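Local coordinates for PduO-type ATP--cob(I)alamin adenosyltransferase (Sulfolobus tokodaii, PDB 1WOZ), which probably transfers the adenosyl group of ATP to the cobalt of cob(I)alamin, at residues N26-L31 / D67-S72; E55-E60 / V82-E87; G97-F102 / V166-Y171. One frame throughout, in Å; residues are numbered along the deposited sequence.

From the N terminus, helix 23-44 is followed by helix 48-69, and contact 1 closes this hairpin where the start of the first meets the end of the second. Before it closes, the chain passes 55-60, which contact 2 joins to 82-87 on helix 79-96; the two contacts therefore cross along the sequence and share helix 48-69, their centres about 17 Å apart. Contact 3 comes in series after both. It spans the 63 residues between its segments, most of them in helices 109-134 and 140-163, and brings the exit of helix 79-96 to strand 169-173. Contacts 1 and 3 lie on opposite sides of the chain's centre.

Contact 1: N26-L31 / D67-S72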
ATOM      1  N   ASN A  26     -10.073   6.746 -11.611  1.00 23.45           N
ATOM      2  CA  ASN A  26      -8.938   6.768 -10.685  1.00 23.35           C
ATOM      3  C   ASN A  26      -9.357   7.163  -9.253  1.00 22.34           C
ATOM      4  O   ASN A  26      -8.869   6.588  -8.283  1.00 21.99           O
ATOM      5  CB  ASN A  26      -7.857   7.715 -11.206  1.00 24.87           C
ATOM      6  CG  ASN A  26      -6.936   7.044 -12.219  1.00 28.41           C
ATOM      7  OD1 ASN A  26      -6.117   6.190 -11.866  1.00 30.88           O
ATOM      8  ND2 ASN A  26      -7.069   7.420 -13.481  1.00 30.43           N
ATOM      9  N   PHE A  27     -10.255   8.138  -9.116  1.00 21.18           N
ATOM     10  CA  PHE A  27     -10.729   8.556  -7.801  1.00 21.10           C
ATOM     11  C   PHE A  27     -11.450   7.367  -7.143  1.00 20.20           C
ATOM     12  O   PHE A  27     -11.209   7.044  -5.973  1.00 19.31           O
ATOM     13  CB  PHE A  27     -11.682   9.763  -7.942  1.00 21.82           C
ATOM     14  CG  PHE A  27     -11.848  10.577  -6.681  1.00 20.77           C
ATOM     15  CD1 PHE A  27     -12.385  11.865  -6.746  1.00 23.12           C
ATOM     16  CD2 PHE A  27     -11.486  10.068  -5.430  1.00 21.93           C
ATOM     17  CE1 PHE A  27     -12.564  12.635  -5.588  1.00 20.90           C
ATOM     18  CE2 PHE A  27     -11.655  10.834  -4.263  1.00 21.03           C
ATOM     19  CZ  PHE A  27     -12.200  12.124  -4.348  1.00 20.96           C
ATOM     20  N   LEU A  28     -12.346   6.724  -7.888  1.00 19.40           N
ATOM     21  CA  LEU A  28     -13.054   5.556  -7.364  1.00 20.17           C
ATOM     22  C   LEU A  28     -12.047   4.446  -7.020  1.00 19.19           C
ATOM     23  O   LEU A  28     -12.223   3.736  -6.034  1.00 19.38           O
ATOM     24  CB  LEU A  28     -14.075   5.037  -8.387  1.00 18.84           C
ATOM     25  CG  LEU A  28     -15.230   6.000  -8.707  1.00 18.67           C
ATOM     26  CD1 LEU A  28     -16.090   5.400  -9.848  1.00 20.89           C
ATOM     27  CD2 LEU A  28     -16.091   6.205  -7.449  1.00 19.80           C
ATOM     28  N   GLY A  29     -11.004   4.299  -7.829  1.00 19.58           N
ATOM     29  CA  GLY A  29      -9.994   3.283  -7.540  1.00 17.95           C
ATOM     30  C   GLY A  29      -9.265   3.604  -6.237  1.00 18.27           C
ATOM     31  O   GLY A  29      -8.996   2.701  -5.417  1.00 17.67           O
ATOM     32  N   ASP A  30      -8.934   4.879  -6.029  1.00 16.90           N
ATOM     33  CA  ASP A  30      -8.249   5.282  -4.789  1.00 17.45           C
ATOM     34  C   ASP A  30      -9.147   5.045  -3.566  1.00 17.87           C
ATOM     35  O   ASP A  30      -8.677   4.604  -2.515  1.00 15.67           O
ATOM     36  CB  ASP A  30      -7.835   6.761  -4.841  1.00 19.06           C
ATOM     37  CG  ASP A  30      -6.734   7.017  -5.841  1.00 21.41           C
ATOM     38  OD1 ASP A  30      -6.076   6.048  -6.275  1.00 20.70           O
ATOM     39  OD2 ASP A  30      -6.515   8.189  -6.197  1.00 23.65           O
ATOM     40  N   LEU A  31     -10.443   5.316  -3.715  1.00 16.96           N
ATOM     41  CA  LEU A  31     -11.382   5.102  -2.621  1.00 17.84           C
ATOM     42  C   LEU A  31     -11.426   3.626  -2.258  1.00 16.57           C
ATOM     43  O   LEU A  31     -11.474   3.269  -1.086  1.00 16.31           O
ATOM     44  CB  LEU A  31     -12.787   5.593  -3.007  1.00 16.34           C
ATOM     45  CG  LEU A  31     -12.825   7.122  -3.036  1.00 18.82           C
ATOM     46  CD1 LEU A  31     -14.107   7.582  -3.706  1.00 18.56           C
ATOM     47  CD2 LEU A  31     -12.718   7.684  -1.610  1.00 19.75           C
ATOM     48  N   ASP A  67     -21.790   9.538  -4.693  1.00 22.56           N
ATOM     49  CA  ASP A  67     -21.898  10.991  -4.820  1.00 23.26           C
ATOM     50  C   ASP A  67     -21.091  11.354  -6.075  1.00 23.08           C
ATOM     51  O   ASP A  67     -21.622  11.939  -7.023  1.00 23.09           O
ATOM     52  CB  ASP A  67     -21.304  11.674  -3.565  1.00 22.65           C
ATOM     53  CG  ASP A  67     -21.434  13.189  -3.589  1.00 22.39           C
ATOM     54  OD1 ASP A  67     -21.415  13.798  -4.679  1.00 22.90           O
ATOM     55  OD2 ASP A  67     -21.530  13.780  -2.501  1.00 25.04           O
ATOM     56  N   LEU A  68     -19.813  10.976  -6.099  1.00 23.33           N
ATOM     57  CA  LEU A  68     -18.930  11.258  -7.244  1.00 23.57           C
ATOM     58  C   LEU A  68     -19.463  10.777  -8.590  1.00 24.29           C
ATOM     59  O   LEU A  68     -19.406  11.510  -9.579  1.00 26.53           O
ATOM     60  CB  LEU A  68     -17.557  10.595  -7.055  1.00 22.41           C
ATOM     61  CG  LEU A  68     -16.658  11.126  -5.945  1.00 24.39           C
ATOM     62  CD1 LEU A  68     -15.433  10.192  -5.804  1.00 24.23           C
ATOM     63  CD2 LEU A  68     -16.231  12.554  -6.276  1.00 23.05           C
ATOM     64  N   SER A  69     -19.938   9.532  -8.620  1.00 23.05           N
ATOM     65  CA  SER A  69     -20.469   8.891  -9.823  1.00 26.74           C
ATOM     66  C   SER A  69     -21.792   9.450 -10.350  1.00 28.14           C
ATOM     67  O   SER A  69     -22.128   9.229 -11.522  1.00 28.92           O
ATOM     68  CB  SER A  69     -20.655   7.383  -9.576  1.00 27.91           C
ATOM     69  OG  SER A  69     -19.410   6.742  -9.343  1.00 31.81           O
ATOM     70  N   THR A  70     -22.537  10.158  -9.504  1.00 27.97           N
ATOM     71  CA  THR A  70     -23.831  10.707  -9.911  1.00 29.38           C
ATOM     72  C   THR A  70     -23.929  12.216  -9.719  1.00 30.88           C
ATOM     73  O   THR A  70     -25.035  12.758  -9.654  1.00 30.37           O
ATOM     74  CB  THR A  70     -24.992  10.057  -9.120  1.00 28.86           C
ATOM     75  OG1 THR A  70     -24.925  10.455  -7.748  1.00 25.89           O
ATOM     76  CG2 THR A  70     -24.903   8.535  -9.195  1.00 28.59           C
ATOM     77  N   GLN A  71     -22.778  12.883  -9.631  1.00 31.35           N
ATOM     78  CA  GLN A  71     -22.719  14.330  -9.440  1.00 34.08           C
ATOM     79  C   GLN A  71     -23.623  14.762  -8.285  1.00 33.57           C
ATOM     80  O   GLN A  71     -24.403  15.716  -8.403  1.00 32.46           O
ATOM     81  CB  GLN A  71     -23.116  15.052 -10.741  1.00 37.02           C
ATOM     82  CG  GLN A  71     -22.807  16.543 -10.744  1.00 43.11           C
ATOM     83  CD  GLN A  71     -22.949  17.197 -12.130  1.00 47.27           C
ATOM     84  OE1 GLN A  71     -22.895  18.425 -12.255  1.00 48.97           O
ATOM     85  NE2 GLN A  71     -23.119  16.377 -13.169  1.00 48.53           N
ATOM     86  N   SER A  72     -23.513  14.034  -7.172  1.00 32.76           N
ATOM     87  CA  SER A  72     -24.277  14.284  -5.952  1.00 33.14           C
ATOM     88  C   SER A  72     -25.792  14.065  -6.070  1.00 33.45           C
ATOM     89  O   SER A  72     -26.543  14.574  -5.240  1.00 33.13           O
ATOM     90  CB  SER A  72     -24.025  15.711  -5.430  1.00 34.06           C
ATOM     91  OG  SER A  72     -22.641  16.016  -5.335  1.00 32.63           O
TER
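The carbonyl oxygen of D67, the residue just before the L68 that packs on F27, L28 and L31, is gripped by two backbone N-H groups where helix 48-69 ends: T70 N at 3.2 Å and S72 N at 2.8 Å, from opposite faces of the carbonyl plane. The D67 carboxylate adds to the turn, its OD1 taking the S72 hydroxyl on the syn side, while OD2 bonds I77 N and N139 ND2. L68, next along the chain, reaches across to helix 23-44. Its CD1 sits over the centre of the F27 ring, 3.6 Å from the centroid and 12° off the normal, a CH-pi contact; CD2 hangs by the ring's CE1 at 3.7 Å. F27 CG is anti to the backbone N (chi1 -159°), which swings the ring under the leucine. L31, whose side chain is about 4 Å from a bound polyether (POG), meets L68 tip to tip, CD1 to CD1 at 3.6 Å. One residue on, S69 OG lies 3.6 Å from L28 CD1 but spends its hydrogen bond on G65 O. I138 and I142 touch both F27 and L68, and Y131 meets the F27 ring. No hydrogen bond joins the two segments: N26, D30, D67, S69 and T70 find polar partners elsewhere, so this helix-helix packing of 23-44 on 48-69 rests on methyl-to-ring and methyl-to-methyl fit.

Contact 2: E55-E60 / V82-E87; sequences ERVQVE and VKWLEE
Helices 48-69 and 79-96 run nearly antiparallel at R56-E60 and W84-L85, the segment axes 158° apart and 12.1 Å at closest approach. They belong to the five-helix bundle of the PduO-type family, and at this wide spacing long side chains bridge the gap. R56, with CG anti to the backbone N (chi1 165°) and an extended chain, runs past W84 in the opposite direction and lies along one face of the indole. Its guanidinium stacks flat on the five-membered ring, CZ 3.5 Å from the centroid in a cation-pi contact, and CD rests over the six-membered ring in a CH-pi contact at 3.6 Å. E60, on the same helix, holds the cation in place by a salt bridge: R56 NE donates its N-H to OE2 at 2.8 Å and 162°, while OE1 bonds the hydroxyl of Y145 on helix 140-163. Replacing W84 by an alanine is likely to rob the guanidinium of its flat partner and leave one face uncovered, with E60 still gripping NE. Deeper in, V57 packs on I38 of helix 23-44, and its CG2 meets L85 CD2 at 4.2 Å and the rim of the indole at CZ3, near the ring plane, at 3.9 Å.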
ATOM      1  N   GLU A  55     -16.221   0.460  10.388  1.00 18.23           N
ATOM      2  CA  GLU A  55     -17.210  -0.156   9.504  1.00 20.50           C
ATOM      3  C   GLU A  55     -18.148   0.905   8.944  1.00 19.64           C
ATOM      4  O   GLU A  55     -18.557   0.806   7.790  1.00 18.31           O
ATOM      5  CB  GLU A  55     -17.980  -1.275  10.228  1.00 20.85           C
ATOM      6  CG  GLU A  55     -17.145  -2.561  10.287  1.00 27.34           C
ATOM      7  CD  GLU A  55     -17.628  -3.567  11.311  1.00 33.33           C
ATOM      8  OE1 GLU A  55     -18.554  -3.238  12.076  1.00 35.23           O
ATOM      9  OE2 GLU A  55     -17.064  -4.688  11.358  1.00 37.21           O
ATOM     10  N   ARG A  56     -18.470   1.928   9.737  1.00 20.08           N
ATOM     11  CA  ARG A  56     -19.326   3.018   9.250  1.00 19.43           C
ATOM     12  C   ARG A  56     -18.586   3.811   8.165  1.00 19.31           C
ATOM     13  O   ARG A  56     -19.182   4.224   7.154  1.00 18.06           O
ATOM     14  CB  ARG A  56     -19.745   3.951  10.397  1.00 19.99           C
ATOM     15  CG  ARG A  56     -20.335   5.288   9.917  1.00 21.13           C
ATOM     16  CD  ARG A  56     -21.045   6.003  11.064  1.00 23.69           C
ATOM     17  NE  ARG A  56     -21.524   7.322  10.667  1.00 24.27           N
ATOM     18  CZ  ARG A  56     -22.248   8.107  11.462  1.00 28.13           C
ATOM     19  NH1 ARG A  56     -22.563   7.691  12.685  1.00 26.46           N
ATOM     20  NH2 ARG A  56     -22.664   9.287  11.032  1.00 26.56           N
ATOM     21  N   VAL A  57     -17.295   4.048   8.374  1.00 17.68           N
ATOM     22  CA  VAL A  57     -16.509   4.743   7.363  1.00 16.31           C
ATOM     23  C   VAL A  57     -16.537   3.978   6.014  1.00 15.19           C
ATOM     24  O   VAL A  57     -16.652   4.586   4.960  1.00 16.19           O
ATOM     25  CB  VAL A  57     -15.010   4.904   7.792  1.00 16.24           C
ATOM     26  CG1 VAL A  57     -14.186   5.457   6.617  1.00 15.81           C
ATOM     27  CG2 VAL A  57     -14.906   5.875   8.989  1.00 16.56           C
ATOM     28  N   GLN A  58     -16.415   2.655   6.044  1.00 15.50           N
ATOM     29  CA  GLN A  58     -16.431   1.890   4.791  1.00 16.57           C
ATOM     30  C   GLN A  58     -17.745   2.099   4.014  1.00 18.25           C
ATOM     31  O   GLN A  58     -17.752   2.261   2.793  1.00 16.98           O
ATOM     32  CB  GLN A  58     -16.256   0.408   5.064  1.00 16.98           C
ATOM     33  CG  GLN A  58     -14.940   0.028   5.713  1.00 17.38           C
ATOM     34  CD  GLN A  58     -14.761  -1.462   5.655  1.00 15.23           C
ATOM     35  OE1 GLN A  58     -15.417  -2.196   6.376  1.00 16.24           O
ATOM     36  NE2 GLN A  58     -13.895  -1.920   4.756  1.00 16.40           N
ATOM     37  N   VAL A  59     -18.853   2.091   4.734  1.00 18.40           N
ATOM     38  CA  VAL A  59     -20.140   2.306   4.083  1.00 19.09           C
ATOM     39  C   VAL A  59     -20.127   3.714   3.469  1.00 19.77           C
ATOM     40  O   VAL A  59     -20.525   3.900   2.308  1.00 20.23           O
ATOM     41  CB  VAL A  59     -21.286   2.206   5.111  1.00 19.49           C
ATOM     42  CG1 VAL A  59     -22.594   2.720   4.490  1.00 20.01           C
ATOM     43  CG2 VAL A  59     -21.417   0.750   5.595  1.00 20.32           C
ATOM     44  N   GLU A  60     -19.660   4.701   4.241  1.00 19.34           N
ATOM     45  CA  GLU A  60     -19.631   6.084   3.758  1.00 18.90           C
ATOM     46  C   GLU A  60     -18.676   6.298   2.590  1.00 19.32           C
ATOM     47  O   GLU A  60     -18.905   7.194   1.764  1.00 19.38           O
ATOM     48  CB  GLU A  60     -19.376   7.063   4.927  1.00 19.00           C
ATOM     49  CG  GLU A  60     -20.485   6.940   5.981  1.00 19.98           C
ATOM     50  CD  GLU A  60     -20.362   7.877   7.183  1.00 22.63           C
ATOM     51  OE1 GLU A  60     -19.308   8.525   7.399  1.00 19.94           O
ATOM     52  OE2 GLU A  60     -21.354   7.949   7.927  1.00 21.19           O
ATOM     53  N   VAL A  82     -19.053  14.795   8.137  1.00 30.36           N
ATOM     54  CA  VAL A  82     -17.806  15.313   8.682  1.00 30.73           C
ATOM     55  C   VAL A  82     -17.905  15.447  10.209  1.00 31.30           C
ATOM     56  O   VAL A  82     -16.973  15.107  10.935  1.00 29.43           O
ATOM     57  CB  VAL A  82     -17.481  16.683   8.040  1.00 31.97           C
ATOM     58  CG1 VAL A  82     -16.256  17.311   8.702  1.00 32.74           C
ATOM     59  CG2 VAL A  82     -17.246  16.499   6.541  1.00 31.88           C
ATOM     60  N   LYS A  83     -19.057  15.924  10.686  1.00 30.65           N
ATOM     61  CA  LYS A  83     -19.287  16.120  12.116  1.00 30.40           C
ATOM     62  C   LYS A  83     -19.002  14.865  12.933  1.00 28.50           C
ATOM     63  O   LYS A  83     -18.254  14.903  13.901  1.00 26.66           O
ATOM     64  CB  LYS A  83     -20.735  16.535  12.364  1.00 33.31           C
ATOM     65  CG  LYS A  83     -21.106  16.553  13.831  1.00 38.46           C
ATOM     66  CD  LYS A  83     -20.767  17.894  14.466  1.00 43.68           C
ATOM     67  CE  LYS A  83     -21.841  18.942  14.123  1.00 46.06           C
ATOM     68  NZ  LYS A  83     -22.107  19.103  12.649  1.00 47.07           N
ATOM     69  N   TRP A  84     -19.637  13.763  12.546  1.00 25.38           N
ATOM     70  CA  TRP A  84     -19.448  12.495  13.222  1.00 24.93           C
ATOM     71  C   TRP A  84     -17.942  12.134  13.311  1.00 22.42           C
ATOM     72  O   TRP A  84     -17.479  11.668  14.340  1.00 20.75           O
ATOM     73  CB  TRP A  84     -20.216  11.403  12.464  1.00 28.51           C
ATOM     74  CG  TRP A  84     -19.914  10.073  12.981  1.00 31.20           C
ATOM     75  CD1 TRP A  84     -20.270   9.570  14.204  1.00 32.56           C
ATOM     76  CD2 TRP A  84     -19.050   9.100  12.378  1.00 29.88           C
ATOM     77  NE1 TRP A  84     -19.668   8.347  14.403  1.00 33.58           N
ATOM     78  CE2 TRP A  84     -18.913   8.038  13.303  1.00 31.41           C
ATOM     79  CE3 TRP A  84     -18.382   9.023  11.151  1.00 30.45           C
ATOM     80  CZ2 TRP A  84     -18.124   6.906  13.037  1.00 30.44           C
ATOM     81  CZ3 TRP A  84     -17.597   7.890  10.885  1.00 29.68           C
ATOM     82  CH2 TRP A  84     -17.478   6.853  11.834  1.00 26.99           C
ATOM     83  N   LEU A  85     -17.186  12.343  12.232  1.00 22.83           N
ATOM     84  CA  LEU A  85     -15.742  12.032  12.257  1.00 22.60           C
ATOM     85  C   LEU A  85     -15.035  12.869  13.332  1.00 22.85           C
ATOM     86  O   LEU A  85     -14.228  12.363  14.102  1.00 23.45           O
ATOM     87  CB  LEU A  85     -15.097  12.321  10.903  1.00 21.03           C
ATOM     88  CG  LEU A  85     -15.543  11.452   9.719  1.00 20.29           C
ATOM     89  CD1 LEU A  85     -14.916  11.983   8.467  1.00 18.75           C
ATOM     90  CD2 LEU A  85     -15.148   9.997   9.961  1.00 18.55           C
ATOM     91  N   GLU A  86     -15.352  14.150  13.378  1.00 23.05           N
ATOM     92  CA  GLU A  86     -14.751  15.045  14.364  1.00 25.17           C
ATOM     93  C   GLU A  86     -15.111  14.689  15.805  1.00 24.53           C
ATOM     94  O   GLU A  86     -14.253  14.750  16.688  1.00 24.96           O
ATOM     95  CB  GLU A  86     -15.166  16.480  14.067  1.00 25.31           C
ATOM     96  CG  GLU A  86     -14.830  16.881  12.650  1.00 27.67           C
ATOM     97  CD  GLU A  86     -15.313  18.275  12.300  1.00 31.68           C
ATOM     98  OE1 GLU A  86     -16.421  18.652  12.739  1.00 33.14           O
ATOM     99  OE2 GLU A  86     -14.595  18.981  11.569  1.00 31.93           O
ATOM    100  N   GLU A  87     -16.365  14.320  16.048  1.00 24.75           N
ATOM    101  CA  GLU A  87     -16.793  13.963  17.398  1.00 25.79           C
ATOM    102  C   GLU A  87     -16.115  12.689  17.870  1.00 24.03           C
ATOM    103  O   GLU A  87     -15.736  12.587  19.046  1.00 23.11           O
ATOM    104  CB  GLU A  87     -18.313  13.762  17.466  1.00 30.05           C
ATOM    105  CG  GLU A  87     -19.125  14.939  16.985  1.00 32.90           C
ATOM    106  CD  GLU A  87     -20.610  14.610  16.883  1.00 35.95           C
ATOM    107  OE1 GLU A  87     -20.962  13.494  16.444  1.00 37.26           O
ATOM    108  OE2 GLU A  87     -21.428  15.480  17.231  1.00 38.98           O
TER

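Contact 3: G97-F102 / V166-Y171; sequences GPVKLF and VSEKIY
I170 holds CG1 anti to its carbonyl carbon (chi1 -44°) and CG2 anti to its backbone N, a setting that turns CG2 to the 97-102 segment, 3.3 Å from F102 O and 3.8 Å from K100 CB; the same chi1 together with chi2 of -65° brings CD1 to 3.5 Å from K100 O. V99 CG2, also anti to its own backbone N, meets the E168 chain from the side, 4.0 Å from CG, while the E168 carboxylate turns to N161 ND2. Beyond these contacts the backbones lock. F102 N donates to Y171 O at 2.8 Å, and Y171 N returns the bond to F102 O at 2.9 Å and 165°, a hydrogen-bonded antiparallel pair. The peptide bond before F102 is cis, at the corner where the chain turns into strand 103-104. F102 CD1 lies 4.4 Å from Y171 CD2, at the edge of the Y171 ring. On the third subunit, E66 bonds Y171 OH and F62 meets the Y171 ring, which makes this residue part of the trimer interface. The pair opens the small antiparallel sheet of strands 103-104 and 169-173, continued by K169 with I104, and V99 and E168 rest on L158 of helix 140-163.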
ATOM      1  N   GLY A  97      -5.298  11.096  25.742  1.00 23.90           N
ATOM      2  CA  GLY A  97      -4.655  12.217  26.405  1.00 24.77           C
ATOM      3  C   GLY A  97      -3.777  12.929  25.378  1.00 24.55           C
ATOM      4  O   GLY A  97      -3.713  12.514  24.207  1.00 23.37           O
ATOM      5  N   PRO A  98      -3.074  13.997  25.780  1.00 24.15           N
ATOM      6  CA  PRO A  98      -2.215  14.736  24.847  1.00 24.24           C
ATOM      7  C   PRO A  98      -0.985  13.968  24.374  1.00 22.85           C
ATOM      8  O   PRO A  98      -0.405  13.169  25.109  1.00 21.83           O
ATOM      9  CB  PRO A  98      -1.829  15.990  25.644  1.00 26.18           C
ATOM     10  CG  PRO A  98      -1.760  15.457  27.076  1.00 27.45           C
ATOM     11  CD  PRO A  98      -3.024  14.579  27.137  1.00 25.02           C
ATOM     12  N   VAL A  99      -0.583  14.226  23.139  1.00 20.91           N
ATOM     13  CA  VAL A  99       0.598  13.579  22.585  1.00 21.36           C
ATOM     14  C   VAL A  99       1.490  14.635  21.924  1.00 20.69           C
ATOM     15  O   VAL A  99       0.994  15.579  21.310  1.00 21.16           O
ATOM     16  CB  VAL A  99       0.212  12.488  21.522  1.00 22.20           C
ATOM     17  CG1 VAL A  99      -0.378  13.153  20.243  1.00 22.85           C
ATOM     18  CG2 VAL A  99       1.435  11.650  21.159  1.00 23.89           C
ATOM     19  N   LYS A 100       2.802  14.491  22.096  1.00 20.18           N
ATOM     20  CA  LYS A 100       3.767  15.387  21.470  1.00 20.78           C
ATOM     21  C   LYS A 100       3.787  15.086  19.969  1.00 21.92           C
ATOM     22  O   LYS A 100       3.567  13.933  19.557  1.00 20.72           O
ATOM     23  CB  LYS A 100       5.174  15.110  21.998  1.00 22.57           C
ATOM     24  CG  LYS A 100       5.438  15.535  23.447  1.00 26.78           C
ATOM     25  CD  LYS A 100       6.846  15.082  23.836  1.00 30.68           C
ATOM     26  CE  LYS A 100       7.459  15.958  24.919  1.00 36.50           C
ATOM     27  NZ  LYS A 100       6.618  15.943  26.129  1.00 36.61           N
ATOM     28  N   LEU A 101       4.076  16.112  19.169  1.00 20.17           N
ATOM     29  CA  LEU A 101       4.178  15.978  17.711  1.00 21.17           C
ATOM     30  C   LEU A 101       5.661  16.175  17.343  1.00 21.48           C
ATOM     31  O   LEU A 101       6.374  16.922  18.031  1.00 20.80           O
ATOM     32  CB  LEU A 101       3.299  17.050  17.044  1.00 19.92           C
ATOM     33  CG  LEU A 101       1.822  16.948  17.463  1.00 22.62           C
ATOM     34  CD1 LEU A 101       1.029  18.122  16.863  1.00 24.32           C
ATOM     35  CD2 LEU A 101       1.246  15.591  16.982  1.00 23.24           C
ATOM     36  N   PHE A 102       6.157  15.499  16.302  1.00 21.73           N
ATOM     37  CA  PHE A 102       5.397  14.563  15.473  1.00 21.68           C
ATOM     38  C   PHE A 102       5.456  13.155  16.035  1.00 20.83           C
ATOM     39  O   PHE A 102       6.441  12.770  16.642  1.00 20.88           O
ATOM     40  CB  PHE A 102       5.998  14.472  14.065  1.00 23.59           C
ATOM     41  CG  PHE A 102       5.852  15.705  13.252  1.00 24.40           C
ATOM     42  CD1 PHE A 102       6.963  16.283  12.651  1.00 25.76           C
ATOM     43  CD2 PHE A 102       4.602  16.276  13.050  1.00 27.23           C
ATOM     44  CE1 PHE A 102       6.828  17.418  11.854  1.00 27.10           C
ATOM     45  CE2 PHE A 102       4.459  17.413  12.254  1.00 27.74           C
ATOM     46  CZ  PHE A 102       5.573  17.981  11.657  1.00 26.79           C
ATOM     47  N   VAL A 166       2.024   0.445  24.799  1.00 20.43           N
ATOM     48  CA  VAL A 166       3.133   0.821  23.947  1.00 19.51           C
ATOM     49  C   VAL A 166       3.272   2.350  23.950  1.00 19.79           C
ATOM     50  O   VAL A 166       2.291   3.058  23.755  1.00 20.88           O
ATOM     51  CB  VAL A 166       2.872   0.330  22.499  1.00 19.67           C
ATOM     52  CG1 VAL A 166       3.909   0.936  21.553  1.00 20.71           C
ATOM     53  CG2 VAL A 166       2.899  -1.202  22.457  1.00 20.47           C
ATOM     54  N   SER A 167       4.485   2.855  24.185  1.00 20.10           N
ATOM     55  CA  SER A 167       4.738   4.300  24.179  1.00 21.31           C
ATOM     56  C   SER A 167       4.893   4.822  22.757  1.00 23.18           C
ATOM     57  O   SER A 167       5.382   4.114  21.872  1.00 21.22           O
ATOM     58  CB  SER A 167       6.039   4.636  24.925  1.00 23.61           C
ATOM     59  OG  SER A 167       5.990   4.204  26.260  1.00 26.69           O
ATOM     60  N   GLU A 168       4.487   6.068  22.547  1.00 22.28           N
ATOM     61  CA  GLU A 168       4.622   6.695  21.245  1.00 23.31           C
ATOM     62  C   GLU A 168       6.079   7.111  21.046  1.00 24.91           C
ATOM     63  O   GLU A 168       6.742   7.554  21.993  1.00 24.69           O
ATOM     64  CB  GLU A 168       3.764   7.956  21.166  1.00 23.51           C
ATOM     65  CG  GLU A 168       2.272   7.723  21.332  1.00 23.59           C
ATOM     66  CD  GLU A 168       1.706   6.844  20.239  1.00 24.07           C
ATOM     67  OE1 GLU A 168       2.297   6.820  19.141  1.00 23.76           O
ATOM     68  OE2 GLU A 168       0.668   6.196  20.476  1.00 23.03           O
ATOM     69  N   LYS A 169       6.573   6.956  19.823  1.00 23.34           N
ATOM     70  CA  LYS A 169       7.926   7.386  19.479  1.00 24.28           C
ATOM     71  C   LYS A 169       7.692   8.783  18.894  1.00 21.89           C
ATOM     72  O   LYS A 169       6.796   8.959  18.094  1.00 21.67           O
ATOM     73  CB  LYS A 169       8.531   6.496  18.394  1.00 26.56           C
ATOM     74  CG  LYS A 169       8.453   5.006  18.684  1.00 33.68           C
ATOM     75  CD  LYS A 169       9.466   4.572  19.711  1.00 38.11           C
ATOM     76  CE  LYS A 169       9.510   3.032  19.804  1.00 40.59           C
ATOM     77  NZ  LYS A 169      10.658   2.578  20.611  1.00 45.19           N
ATOM     78  N   ILE A 170       8.502   9.751  19.293  1.00 20.36           N
ATOM     79  CA  ILE A 170       8.351  11.139  18.863  1.00 20.32           C
ATOM     80  C   ILE A 170       9.575  11.745  18.135  1.00 20.09           C
ATOM     81  O   ILE A 170      10.727  11.517  18.525  1.00 20.43           O
ATOM     82  CB  ILE A 170       8.086  12.058  20.109  1.00 20.44           C
ATOM     83  CG1 ILE A 170       7.052  11.414  21.061  1.00 21.71           C
ATOM     84  CG2 ILE A 170       7.630  13.469  19.656  1.00 19.36           C
ATOM     85  CD1 ILE A 170       5.649  11.239  20.498  1.00 18.34           C
ATOM     86  N   TYR A 171       9.304  12.505  17.078  1.00 20.59           N
ATOM     87  CA  TYR A 171      10.329  13.254  16.354  1.00 21.52           C
ATOM     88  C   TYR A 171       9.804  14.642  16.723  1.00 22.04           C
ATOM     89  O   TYR A 171       8.977  15.240  16.024  1.00 20.66           O
ATOM     90  CB  TYR A 171      10.240  13.058  14.852  1.00 21.97           C
ATOM     91  CG  TYR A 171      11.317  13.845  14.134  1.00 23.44           C
ATOM     92  CD1 TYR A 171      12.617  13.337  14.012  1.00 22.66           C
ATOM     93  CD2 TYR A 171      11.046  15.116  13.604  1.00 24.28           C
ATOM     94  CE1 TYR A 171      13.615  14.066  13.377  1.00 24.50           C
ATOM     95  CE2 TYR A 171      12.048  15.861  12.962  1.00 24.76           C
ATOM     96  CZ  TYR A 171      13.322  15.327  12.850  1.00 25.28           C
ATOM     97  OH  TYR A 171      14.284  16.017  12.166  1.00 25.83           O
TER